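Local coordinates for protein seryl-tRNA synthetase (Pyrococcus horikoshii, PDB 2ZR2) that probably attaches serine to tRNA(Ser), and to tRNA(Sec), at the expense of ATP, working as a class II synthetase homodimer, at residues Q301-E306 against I408-A413; Y310-E315 against I387-R392; S373-T378 against T402-A407. One frame throughout, in Å; residues are numbered along the deposited sequence.

All three contacts lie in the class II catalytic core; strand 301-311 supplies one side of contacts 1 and 2 and pairs with strand 398-406 of contact 3. Contacts 1 and 3, with centres about 15 Å apart, both touch the AMP: contact 1 at its adenine and ribose, contact 3 near C5' and the phosphate. They meet where A407 N probably donates a hydrogen bond to V305 O (2.9 Å), and E306 of contact 1 packs on N404, S405 and T406 of contact 3, E306 and T406 being predicted to bind the serine. Contact 2 lies farther along the strand, its centre about 29 Å from contact 1's and 16 Å from contact 3's, away from the nucleotide.

Contact 1. Residues Q301-E306 against I408-A413; sequences QFHKVE and IATSRA. With AMP (adenosine monophosphate), chain C; SO4 (sulfate ion), chain F.
The F302 ring meets CB of A409 and OG of S411 obliquely and lays one face on the adenine of AMP, with AMP C4 3.3 Å above the ring plane and offset toward its rim. On the opposite side of the base, the R412 guanidinium turns a face to the same AMP C4, while its NH1, at the edge, donates to O1 of a sulfate, probably from the crystallisation liquor, at 3.1 Å. The adenine is thus enclosed between an aromatic ring and a flat cation, two groups suited to an electron-rich heterocycle. R412 NE and NH2 bond the carbonyls of F297 and E370, which fixes the plane of the guanidinium. S411 reads the base from its rim: a chi1 of 51° sets OG between backbone N and carbonyl carbon, from where it donates to AMP N3 (3.1 Å). These residues belong to two signatures of class II synthetases, the second strand of motif 2 (301-306) and the strand-helix element of motif 3 (408-413). The strands pair antiparallel: V305 N donates nearly straight to I408 O (2.8 Å, 168°), and the return bond from I408 N is weak. K304 and A409 form the adjoining non-hydrogen-bonded pair. A409 is the N-cap residue; its small CB touches both K304 CD and, 3.5 Å away, AMP O2'. T410 N, at the start of the helix, donates to H303 O over 3.0 Å. The K304 chain bends to carry NZ to T252 OG1 and into a long salt bridge, with a weak hydrogen bond, to E306 OE1. On the side of the strand turned from the AMP, T410 OG1 approaches H303 CB at 3.3 Å; D196 bonds both T410 OG1 and H303 ND1, and H303 NE2 reaches Y219 of the second subunit.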
loop_
_atom_site.group_PDB
_atom_site.type_symbol
_atom_site.label_atom_id
_atom_site.label_comp_id
_atom_site.label_asym_id
_atom_site.label_seq_id
_atom_site.Cartn_x
_atom_site.Cartn_y
_atom_site.Cartn_z
ATOM N N GLN A 301 0.411 -6.494 6.465
ATOM C CA GLN A 301 1.329 -5.828 5.541
ATOM C C GLN A 301 2.796 -6.136 5.831
ATOM O O GLN A 301 3.212 -6.217 6.983
ATOM C CB GLN A 301 1.131 -4.299 5.543
ATOM C CG GLN A 301 1.866 -3.576 6.639
ATOM C CD GLN A 301 1.580 -2.090 6.667
ATOM O OE1 GLN A 301 0.430 -1.671 6.551
ATOM N NE2 GLN A 301 2.619 -1.283 6.855
ATOM N N PHE A 302 3.571 -6.320 4.768
ATOM C CA PHE A 302 5.004 -6.562 4.900
ATOM C C PHE A 302 5.698 -6.172 3.615
ATOM O O PHE A 302 5.068 -6.069 2.568
ATOM C CB PHE A 302 5.328 -8.024 5.225
ATOM C CG PHE A 302 4.732 -9.015 4.270
ATOM C CD1 PHE A 302 3.378 -9.326 4.325
ATOM C CD2 PHE A 302 5.525 -9.651 3.319
ATOM C CE1 PHE A 302 2.820 -10.264 3.439
ATOM C CE2 PHE A 302 4.976 -10.592 2.427
ATOM C CZ PHE A 302 3.621 -10.895 2.491
ATOM N N HIS A 303 6.997 -5.941 3.717
ATOM C CA HIS A 303 7.819 -5.566 2.581
ATOM C C HIS A 303 8.483 -6.808 2.025
ATOM O O HIS A 303 8.884 -7.702 2.775
ATOM C CB HIS A 303 8.860 -4.580 3.049
ATOM C CG HIS A 303 8.276 -3.309 3.559
ATOM N ND1 HIS A 303 8.942 -2.480 4.434
ATOM C CD2 HIS A 303 7.092 -2.706 3.291
ATOM C CE1 HIS A 303 8.192 -1.419 4.687
ATOM N NE2 HIS A 303 7.064 -1.533 4.005
ATOM N N LYS A 304 8.578 -6.890 0.708
ATOM C CA LYS A 304 9.205 -8.048 0.098
ATOM C C LYS A 304 9.868 -7.776 -1.237
ATOM O O LYS A 304 9.281 -7.189 -2.144
ATOM C CB LYS A 304 8.196 -9.179 -0.068
ATOM C CG LYS A 304 8.795 -10.406 -0.753
ATOM C CD LYS A 304 7.905 -11.650 -0.644
ATOM C CE LYS A 304 6.559 -11.441 -1.323
ATOM N NZ LYS A 304 6.736 -10.866 -2.693
ATOM N N VAL A 305 11.118 -8.201 -1.333
ATOM C CA VAL A 305 11.894 -8.075 -2.551
ATOM C C VAL A 305 11.624 -9.390 -3.280
ATOM O O VAL A 305 11.904 -10.461 -2.742
ATOM C CB VAL A 305 13.380 -7.950 -2.216
ATOM C CG1 VAL A 305 14.204 -7.962 -3.481
ATOM C CG2 VAL A 305 13.618 -6.667 -1.422
ATOM N N GLU A 306 11.072 -9.325 -4.487
ATOM C CA GLU A 306 10.737 -10.552 -5.205
ATOM C C GLU A 306 11.486 -10.788 -6.511
ATOM O O GLU A 306 11.756 -9.864 -7.270
ATOM C CB GLU A 306 9.227 -10.592 -5.467
ATOM C CG GLU A 306 8.735 -11.838 -6.156
ATOM C CD GLU A 306 8.238 -12.901 -5.197
ATOM O OE1 GLU A 306 8.836 -13.059 -4.111
ATOM O OE2 GLU A 306 7.250 -13.597 -5.541
ATOM N N ILE A 408 13.809 -11.624 -0.174
ATOM C CA ILE A 408 13.683 -11.376 1.246
ATOM C C ILE A 408 12.379 -10.658 1.531
ATOM O O ILE A 408 12.039 -9.654 0.898
ATOM C CB ILE A 408 14.807 -10.514 1.802
ATOM C CG1 ILE A 408 16.099 -11.315 1.851
ATOM C CG2 ILE A 408 14.451 -10.051 3.218
ATOM C CD1 ILE A 408 17.288 -10.505 2.380
ATOM N N ALA A 409 11.631 -11.207 2.472
ATOM C CA ALA A 409 10.396 -10.595 2.894
ATOM C C ALA A 409 10.891 -10.158 4.266
ATOM O O ALA A 409 11.160 -10.985 5.127
ATOM C CB ALA A 409 9.309 -11.636 2.994
ATOM N N THR A 410 11.058 -8.854 4.444
ATOM C CA THR A 410 11.594 -8.316 5.685
ATOM C C THR A 410 10.942 -8.823 6.961
ATOM O O THR A 410 11.641 -9.174 7.910
ATOM C CB THR A 410 11.594 -6.763 5.666
ATOM O OG1 THR A 410 10.256 -6.272 5.494
ATOM C CG2 THR A 410 12.464 -6.251 4.529
ATOM N N SER A 411 9.619 -8.867 6.990
ATOM C CA SER A 411 8.884 -9.343 8.168
ATOM C C SER A 411 9.570 -10.580 8.781
ATOM O O SER A 411 10.097 -10.519 9.887
ATOM C CB SER A 411 7.464 -9.716 7.754
ATOM O OG SER A 411 7.524 -10.596 6.619
ATOM N N ARG A 412 9.579 -11.690 8.043
ATOM C CA ARG A 412 10.160 -12.919 8.541
ATOM C C ARG A 412 11.681 -12.937 8.623
ATOM O O ARG A 412 12.251 -13.555 9.534
ATOM C CB ARG A 412 9.621 -14.083 7.732
ATOM C CG ARG A 412 8.114 -14.132 7.834
ATOM C CD ARG A 412 7.524 -15.372 7.229
ATOM N NE ARG A 412 6.096 -15.446 7.510
ATOM C CZ ARG A 412 5.297 -16.433 7.112
ATOM N NH1 ARG A 412 4.007 -16.401 7.425
ATOM N NH2 ARG A 412 5.784 -17.453 6.409
ATOM N N ALA A 413 12.343 -12.260 7.693
ATOM C CA ALA A 413 13.797 -12.188 7.737
ATOM C C ALA A 413 14.139 -11.576 9.107
ATOM O O ALA A 413 15.079 -11.987 9.786
ATOM C CB ALA A 413 14.301 -11.287 6.614
HETATM P P AMP C . 3.947 -16.443 -0.969
HETATM O O1P AMP C . 4.881 -17.447 -1.516
HETATM O O2P AMP C . 3.759 -15.006 -1.660
HETATM O O3P AMP C . 2.686 -16.848 -0.028
HETATM O "O5'" AMP C . 4.818 -15.864 0.270
HETATM C "C5'" AMP C . 6.236 -15.715 0.156
HETATM C "C4'" AMP C . 6.834 -15.159 1.440
HETATM O "O4'" AMP C . 6.194 -13.922 1.810
HETATM C "C3'" AMP C . 6.616 -16.077 2.639
HETATM O "O3'" AMP C . 7.591 -17.122 2.626
HETATM C "C2'" AMP C . 6.955 -15.124 3.759
HETATM O "O2'" AMP C . 8.369 -14.922 3.829
HETATM C "C1'" AMP C . 6.249 -13.836 3.295
HETATM N N9 AMP C . 4.847 -13.788 3.806
HETATM C C8 AMP C . 3.767 -14.367 3.248
HETATM N N7 AMP C . 2.684 -14.058 3.969
HETATM C C5 AMP C . 3.077 -13.291 4.983
HETATM C C6 AMP C . 2.416 -12.672 6.040
HETATM N N6 AMP C . 1.107 -12.802 6.177
HETATM N N1 AMP C . 3.121 -11.929 6.925
HETATM C C2 AMP C . 4.448 -11.777 6.797
HETATM N N3 AMP C . 5.104 -12.363 5.789
HETATM C C4 AMP C . 4.447 -13.119 4.879
HETATM S S SO4 F . 3.184 -20.502 7.545
HETATM O O1 SO4 F . 2.701 -19.167 7.132
HETATM O O2 SO4 F . 2.061 -21.462 7.464
HETATM O O3 SO4 F . 3.687 -20.444 8.924
HETATM O O4 SO4 F . 4.293 -20.948 6.675
#

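Contact 2. Residues Y310-E315 against I387-R392; sequences YSRPEE and IRFRDR
R312 and D391 form the salt bridge, meeting end-on: NH1 donates to OD1 (2.9 Å) and NH2 to OD2 (2.6 Å), each carboxylate oxygen using its syn lone pair. The guanidinium and carboxylate planes are 15° apart, so two flat groups of opposite charge match edge to edge, with a weak third bond from NH2 to OD1. The arginine chain, extended from CG to NE, bends at the last torsion (chi4 -75°) to turn the guanidinium edge to D391. A leucine in its place would probably leave the D391 carboxylate without its cationic mate and free to turn. R312 NH1 also lies 3.5 Å from F389 CE2, at the edge of that ring and near its plane, with guanidinium and ring planes 83° apart. Strands 301-311 of motif 2 and 387-390 are not direct partners: strand 398-406 pairs with both; Y310 and I387 meet over it, R312 and D391 beyond the strand ends. Apolar touches remain. I387 CG2 and CD1 meet the edge of the Y310 ring, CG2 being 3.7 Å from CE2, while the Y310 hydroxyl bonds L257 O. P313, its ring holding phi near the value needed in the turn closed by E315 N to R312 O, sets CD 4.0 Å from F389 CZ.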
loop_
_atom_site.group_PDB
_atom_site.type_symbol
_atom_site.label_atom_id
_atom_site.label_comp_id
_atom_site.label_asym_id
_atom_site.label_seq_id
_atom_site.Cartn_x
_atom_site.Cartn_y
_atom_site.Cartn_z
ATOM N N TYR A 310 10.905 -14.570 -16.581
ATOM C CA TYR A 310 10.191 -14.930 -17.804
ATOM C C TYR A 310 11.234 -15.783 -18.517
ATOM O O TYR A 310 12.362 -15.333 -18.718
ATOM C CB TYR A 310 9.888 -13.702 -18.654
ATOM C CG TYR A 310 8.752 -12.817 -18.175
ATOM C CD1 TYR A 310 8.969 -11.789 -17.249
ATOM C CD2 TYR A 310 7.469 -12.964 -18.703
ATOM C CE1 TYR A 310 7.930 -10.926 -16.879
ATOM C CE2 TYR A 310 6.427 -12.110 -18.339
ATOM C CZ TYR A 310 6.659 -11.091 -17.433
ATOM O OH TYR A 310 5.623 -10.227 -17.110
ATOM N N SER A 311 10.872 -17.005 -18.888
ATOM C CA SER A 311 11.814 -17.897 -19.551
ATOM C C SER A 311 11.217 -18.763 -20.658
ATOM O O SER A 311 9.994 -18.842 -20.820
ATOM C CB SER A 311 12.458 -18.814 -18.512
ATOM O OG SER A 311 13.331 -19.738 -19.134
ATOM N N ARG A 312 12.098 -19.400 -21.428
ATOM C CA ARG A 312 11.664 -20.306 -22.485
ATOM C C ARG A 312 11.275 -21.564 -21.738
ATOM O O ARG A 312 11.908 -21.931 -20.748
ATOM C CB ARG A 312 12.810 -20.664 -23.418
ATOM C CG ARG A 312 13.457 -19.505 -24.096
ATOM C CD ARG A 312 14.777 -19.925 -24.732
ATOM N NE ARG A 312 15.086 -19.032 -25.835
ATOM C CZ ARG A 312 14.472 -19.077 -27.009
ATOM N NH1 ARG A 312 13.528 -19.994 -27.240
ATOM N NH2 ARG A 312 14.761 -18.165 -27.927
ATOM N N PRO A 313 10.238 -22.254 -22.203
ATOM C CA PRO A 313 9.829 -23.474 -21.510
ATOM C C PRO A 313 10.985 -24.436 -21.214
ATOM O O PRO A 313 10.979 -25.154 -20.208
ATOM C CB PRO A 313 8.799 -24.063 -22.463
ATOM C CG PRO A 313 8.132 -22.818 -23.026
ATOM C CD PRO A 313 9.320 -21.917 -23.307
ATOM N N GLU A 314 11.991 -24.430 -22.079
ATOM C CA GLU A 314 13.136 -25.322 -21.936
ATOM C C GLU A 314 14.145 -24.863 -20.883
ATOM O O GLU A 314 15.051 -25.606 -20.508
ATOM C CB GLU A 314 13.825 -25.471 -23.297
ATOM C CG GLU A 314 12.855 -25.672 -24.470
ATOM C CD GLU A 314 12.385 -24.358 -25.112
ATOM O OE1 GLU A 314 11.229 -24.304 -25.606
ATOM O OE2 GLU A 314 13.178 -23.387 -25.141
ATOM N N GLU A 315 13.973 -23.641 -20.391
ATOM C CA GLU A 315 14.888 -23.063 -19.404
ATOM C C GLU A 315 14.327 -22.935 -17.967
ATOM O O GLU A 315 15.083 -22.813 -16.988
ATOM C CB GLU A 315 15.309 -21.677 -19.896
ATOM C CG GLU A 315 16.087 -21.670 -21.194
ATOM C CD GLU A 315 17.569 -21.867 -20.964
ATOM O OE1 GLU A 315 18.159 -21.036 -20.236
ATOM O OE2 GLU A 315 18.139 -22.842 -21.501
ATOM N N ILE A 387 0.890 -14.259 -22.433
ATOM C CA ILE A 387 2.267 -13.827 -22.537
ATOM C C ILE A 387 3.018 -14.858 -23.359
ATOM O O ILE A 387 3.429 -15.908 -22.859
ATOM C CB ILE A 387 2.902 -13.681 -21.142
ATOM C CG1 ILE A 387 2.067 -12.737 -20.296
ATOM C CG2 ILE A 387 4.278 -13.061 -21.233
ATOM C CD1 ILE A 387 2.692 -12.477 -18.967
ATOM N N ARG A 388 3.176 -14.540 -24.638
ATOM C CA ARG A 388 3.852 -15.411 -25.579
ATOM C C ARG A 388 5.149 -14.806 -26.062
ATOM O O ARG A 388 5.468 -13.648 -25.775
ATOM C CB ARG A 388 2.960 -15.664 -26.787
ATOM C CG ARG A 388 1.714 -16.435 -26.476
ATOM C CD ARG A 388 0.822 -16.474 -27.673
ATOM N NE ARG A 388 0.323 -15.144 -27.987
ATOM C CZ ARG A 388 -0.465 -14.879 -29.025
ATOM N NH1 ARG A 388 -0.884 -13.638 -29.242
ATOM N NH2 ARG A 388 -0.823 -15.857 -29.848
ATOM N N PHE A 389 5.892 -15.608 -26.811
ATOM C CA PHE A 389 7.152 -15.162 -27.368
ATOM C C PHE A 389 7.363 -15.892 -28.686
ATOM O O PHE A 389 6.765 -16.943 -28.930
ATOM C CB PHE A 389 8.305 -15.478 -26.415
ATOM C CG PHE A 389 8.705 -16.919 -26.419
ATOM C CD1 PHE A 389 7.811 -17.899 -26.008
ATOM C CD2 PHE A 389 9.959 -17.300 -26.885
ATOM C CE1 PHE A 389 8.152 -19.234 -26.062
ATOM C CE2 PHE A 389 10.317 -18.632 -26.945
ATOM C CZ PHE A 389 9.410 -19.606 -26.533
ATOM N N ARG A 390 8.207 -15.312 -29.532
ATOM C CA ARG A 390 8.539 -15.893 -30.821
ATOM C C ARG A 390 10.032 -15.629 -31.060
ATOM O O ARG A 390 10.589 -14.638 -30.574
ATOM C CB ARG A 390 7.658 -15.276 -31.928
ATOM C CG ARG A 390 8.214 -14.022 -32.613
ATOM C CD ARG A 390 7.111 -13.133 -33.193
ATOM N NE ARG A 390 6.099 -13.886 -33.934
ATOM C CZ ARG A 390 4.948 -13.367 -34.368
ATOM N NH1 ARG A 390 4.078 -14.122 -35.035
ATOM N NH2 ARG A 390 4.658 -12.089 -34.135
ATOM N N ASP A 391 10.680 -16.547 -31.773
ATOM C CA ASP A 391 12.105 -16.449 -32.098
ATOM C C ASP A 391 12.288 -15.982 -33.532
ATOM O O ASP A 391 13.164 -15.178 -33.822
ATOM C CB ASP A 391 12.769 -17.810 -31.932
ATOM C CG ASP A 391 13.400 -17.982 -30.584
ATOM O OD1 ASP A 391 13.223 -19.061 -29.982
ATOM O OD2 ASP A 391 14.083 -17.036 -30.136
ATOM N N ARG A 392 11.449 -16.519 -34.416
ATOM C CA ARG A 392 11.449 -16.196 -35.838
ATOM C C ARG A 392 10.092 -15.544 -36.139
ATOM O O ARG A 392 9.040 -16.188 -36.067
ATOM C CB ARG A 392 11.647 -17.485 -36.656
ATOM C CG ARG A 392 11.612 -17.335 -38.184
ATOM C CD ARG A 392 12.800 -16.576 -38.773
ATOM N NE ARG A 392 12.740 -15.145 -38.495
ATOM C CZ ARG A 392 13.563 -14.246 -39.023
ATOM N NH1 ARG A 392 14.516 -14.629 -39.863
ATOM N NH2 ARG A 392 13.432 -12.962 -38.708
#

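Contact 3. Residues S373-T378 against T402-A407; sequences SASNCT and TLNSTA. With AMP (adenosine monophosphate), chain C.
S373 and T406 meet beside the nucleotide. T406 OG1, 3.5 Å from AMP C5', accepts a bond from S373 N over 3.1 Å; with OG1 anti to its own carbonyl carbon (chi1 -51°), the hydroxyl faces that amide. S373 CB comes within 3.6 Å of AMP O1P, and its OG bonds D357. Small hydroxyl residues suit this edge, where they can sit close to the ligand and still bond. Behind them the strands pair antiparallel, S375 with N404 in the hydrogen-bonded position: S375 N donates to N404 O (2.8 Å), N404 N to S375 O in return. C377 N donates to T402 O. N404, on the face of S375, has its side chain close to those of E254 and E306, consistent with a place beside the predicted serine pocket; its ND2 lies 3.7 Å from C377 SG. On the other face A374 packs against S405, and L403 CD2 lies against the N376 amide. N376 OD1 accepts from T378 N (2.7 Å), an Asx turn that ties the N376 side chain to the backbone two residues on. Strand 354-362 flanks 367-378 and strand 301-311 flanks 398-406, while helix 316-333 covers the N376 and L403 face, its H320 bonding A374 O.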
loop_
_atom_site.group_PDB
_atom_site.type_symbol
_atom_site.label_atom_id
_atom_site.label_comp_id
_atom_site.label_asym_id
_atom_site.label_seq_id
_atom_site.Cartn_x
_atom_site.Cartn_y
_atom_site.Cartn_z
ATOM N N SER A 373 9.844 -18.607 -0.728
ATOM C CA SER A 373 9.237 -19.615 -1.578
ATOM C C SER A 373 9.519 -19.369 -3.069
ATOM O O SER A 373 9.334 -18.257 -3.575
ATOM C CB SER A 373 7.740 -19.664 -1.309
ATOM O OG SER A 373 7.166 -20.761 -1.985
ATOM N N ALA A 374 9.992 -20.414 -3.753
ATOM C CA ALA A 374 10.315 -20.360 -5.182
ATOM C C ALA A 374 9.414 -21.318 -5.959
ATOM O O ALA A 374 9.381 -22.514 -5.682
ATOM C CB ALA A 374 11.776 -20.734 -5.403
ATOM N N SER A 375 8.695 -20.799 -6.946
ATOM C CA SER A 375 7.797 -21.640 -7.721
ATOM C C SER A 375 8.028 -21.534 -9.220
ATOM O O SER A 375 8.351 -20.465 -9.738
ATOM C CB SER A 375 6.338 -21.256 -7.437
ATOM O OG SER A 375 6.125 -20.989 -6.060
ATOM N N ASN A 376 7.883 -22.657 -9.912
ATOM C CA ASN A 376 7.983 -22.645 -11.352
ATOM C C ASN A 376 6.518 -22.712 -11.765
ATOM O O ASN A 376 5.808 -23.686 -11.478
ATOM C CB ASN A 376 8.726 -23.865 -11.887
ATOM C CG ASN A 376 8.898 -23.818 -13.406
ATOM O OD1 ASN A 376 8.027 -23.318 -14.121
ATOM N ND2 ASN A 376 10.019 -24.349 -13.902
ATOM N N CYS A 377 6.048 -21.675 -12.429
ATOM C CA CYS A 377 4.653 -21.664 -12.833
ATOM C C CYS A 377 4.437 -22.181 -14.238
ATOM O O CYS A 377 3.298 -22.242 -14.700
ATOM C CB CYS A 377 4.111 -20.242 -12.723
ATOM S SG CYS A 377 4.412 -19.537 -11.094
ATOM N N THR A 378 5.526 -22.574 -14.899
ATOM C CA THR A 378 5.493 -23.048 -16.282
ATOM C C THR A 378 4.679 -22.062 -17.136
ATOM O O THR A 378 4.979 -20.861 -17.134
ATOM C CB THR A 378 4.934 -24.522 -16.415
ATOM O OG1 THR A 378 3.514 -24.568 -16.186
ATOM C CG2 THR A 378 5.633 -25.427 -15.425
ATOM N N THR A 402 6.870 -18.734 -16.451
ATOM C CA THR A 402 7.105 -17.701 -15.457
ATOM C C THR A 402 7.552 -18.344 -14.164
ATOM O O THR A 402 7.135 -19.454 -13.833
ATOM C CB THR A 402 5.832 -16.859 -15.205
ATOM O OG1 THR A 402 4.735 -17.721 -14.890
ATOM C CG2 THR A 402 5.482 -16.053 -16.430
ATOM N N LEU A 403 8.434 -17.660 -13.448
ATOM C CA LEU A 403 8.911 -18.164 -12.169
ATOM C C LEU A 403 9.015 -17.014 -11.196
ATOM O O LEU A 403 9.238 -15.867 -11.596
ATOM C CB LEU A 403 10.275 -18.837 -12.306
ATOM C CG LEU A 403 10.283 -20.142 -13.103
ATOM C CD1 LEU A 403 10.298 -19.820 -14.581
ATOM C CD2 LEU A 403 11.503 -20.964 -12.733
ATOM N N ASN A 404 8.834 -17.310 -9.914
ATOM C CA ASN A 404 8.931 -16.279 -8.891
ATOM C C ASN A 404 9.537 -16.887 -7.646
ATOM O O ASN A 404 9.434 -18.086 -7.395
ATOM C CB ASN A 404 7.549 -15.696 -8.572
ATOM C CG ASN A 404 6.655 -16.683 -7.853
ATOM O OD1 ASN A 404 6.922 -17.044 -6.708
ATOM N ND2 ASN A 404 5.592 -17.125 -8.515
ATOM N N SER A 405 10.185 -16.048 -6.865
ATOM C CA SER A 405 10.794 -16.503 -5.646
ATOM C C SER A 405 11.107 -15.337 -4.755
ATOM O O SER A 405 11.543 -14.278 -5.199
ATOM C CB SER A 405 12.076 -17.265 -5.941
ATOM O OG SER A 405 12.803 -17.496 -4.747
ATOM N N THR A 406 10.872 -15.537 -3.477
ATOM C CA THR A 406 11.154 -14.507 -2.511
ATOM C C THR A 406 12.644 -14.275 -2.598
ATOM O O THR A 406 13.378 -15.159 -3.022
ATOM C CB THR A 406 10.830 -15.019 -1.098
ATOM O OG1 THR A 406 9.510 -15.560 -1.088
ATOM C CG2 THR A 406 10.929 -13.905 -0.073
ATOM N N ALA A 407 13.083 -13.074 -2.251
ATOM C CA ALA A 407 14.513 -12.783 -2.168
ATOM C C ALA A 407 14.555 -12.611 -0.651
ATOM O O ALA A 407 15.206 -13.365 0.068
ATOM C CB ALA A 407 14.860 -11.485 -2.867
HETATM P P AMP C . 3.947 -16.443 -0.969
HETATM O O1P AMP C . 4.881 -17.447 -1.516
HETATM O O2P AMP C . 3.759 -15.006 -1.660
HETATM O O3P AMP C . 2.686 -16.848 -0.028
HETATM O "O5'" AMP C . 4.818 -15.864 0.270
HETATM C "C5'" AMP C . 6.236 -15.715 0.156
HETATM C "C4'" AMP C . 6.834 -15.159 1.440
HETATM O "O4'" AMP C . 6.194 -13.922 1.810
HETATM C "C3'" AMP C . 6.616 -16.077 2.639
HETATM O "O3'" AMP C . 7.591 -17.122 2.626
HETATM C "C2'" AMP C . 6.955 -15.124 3.759
HETATM O "O2'" AMP C . 8.369 -14.922 3.829
HETATM C "C1'" AMP C . 6.249 -13.836 3.295
HETATM N N9 AMP C . 4.847 -13.788 3.806
HETATM C C8 AMP C . 3.767 -14.367 3.248
HETATM N N7 AMP C . 2.684 -14.058 3.969
HETATM C C5 AMP C . 3.077 -13.291 4.983
HETATM C C6 AMP C . 2.416 -12.672 6.040
HETATM N N6 AMP C . 1.107 -12.802 6.177
HETATM N N1 AMP C . 3.121 -11.929 6.925
HETATM C C2 AMP C . 4.448 -11.777 6.797
HETATM N N3 AMP C . 5.104 -12.363 5.789
HETATM C C4 AMP C . 4.447 -13.119 4.879
#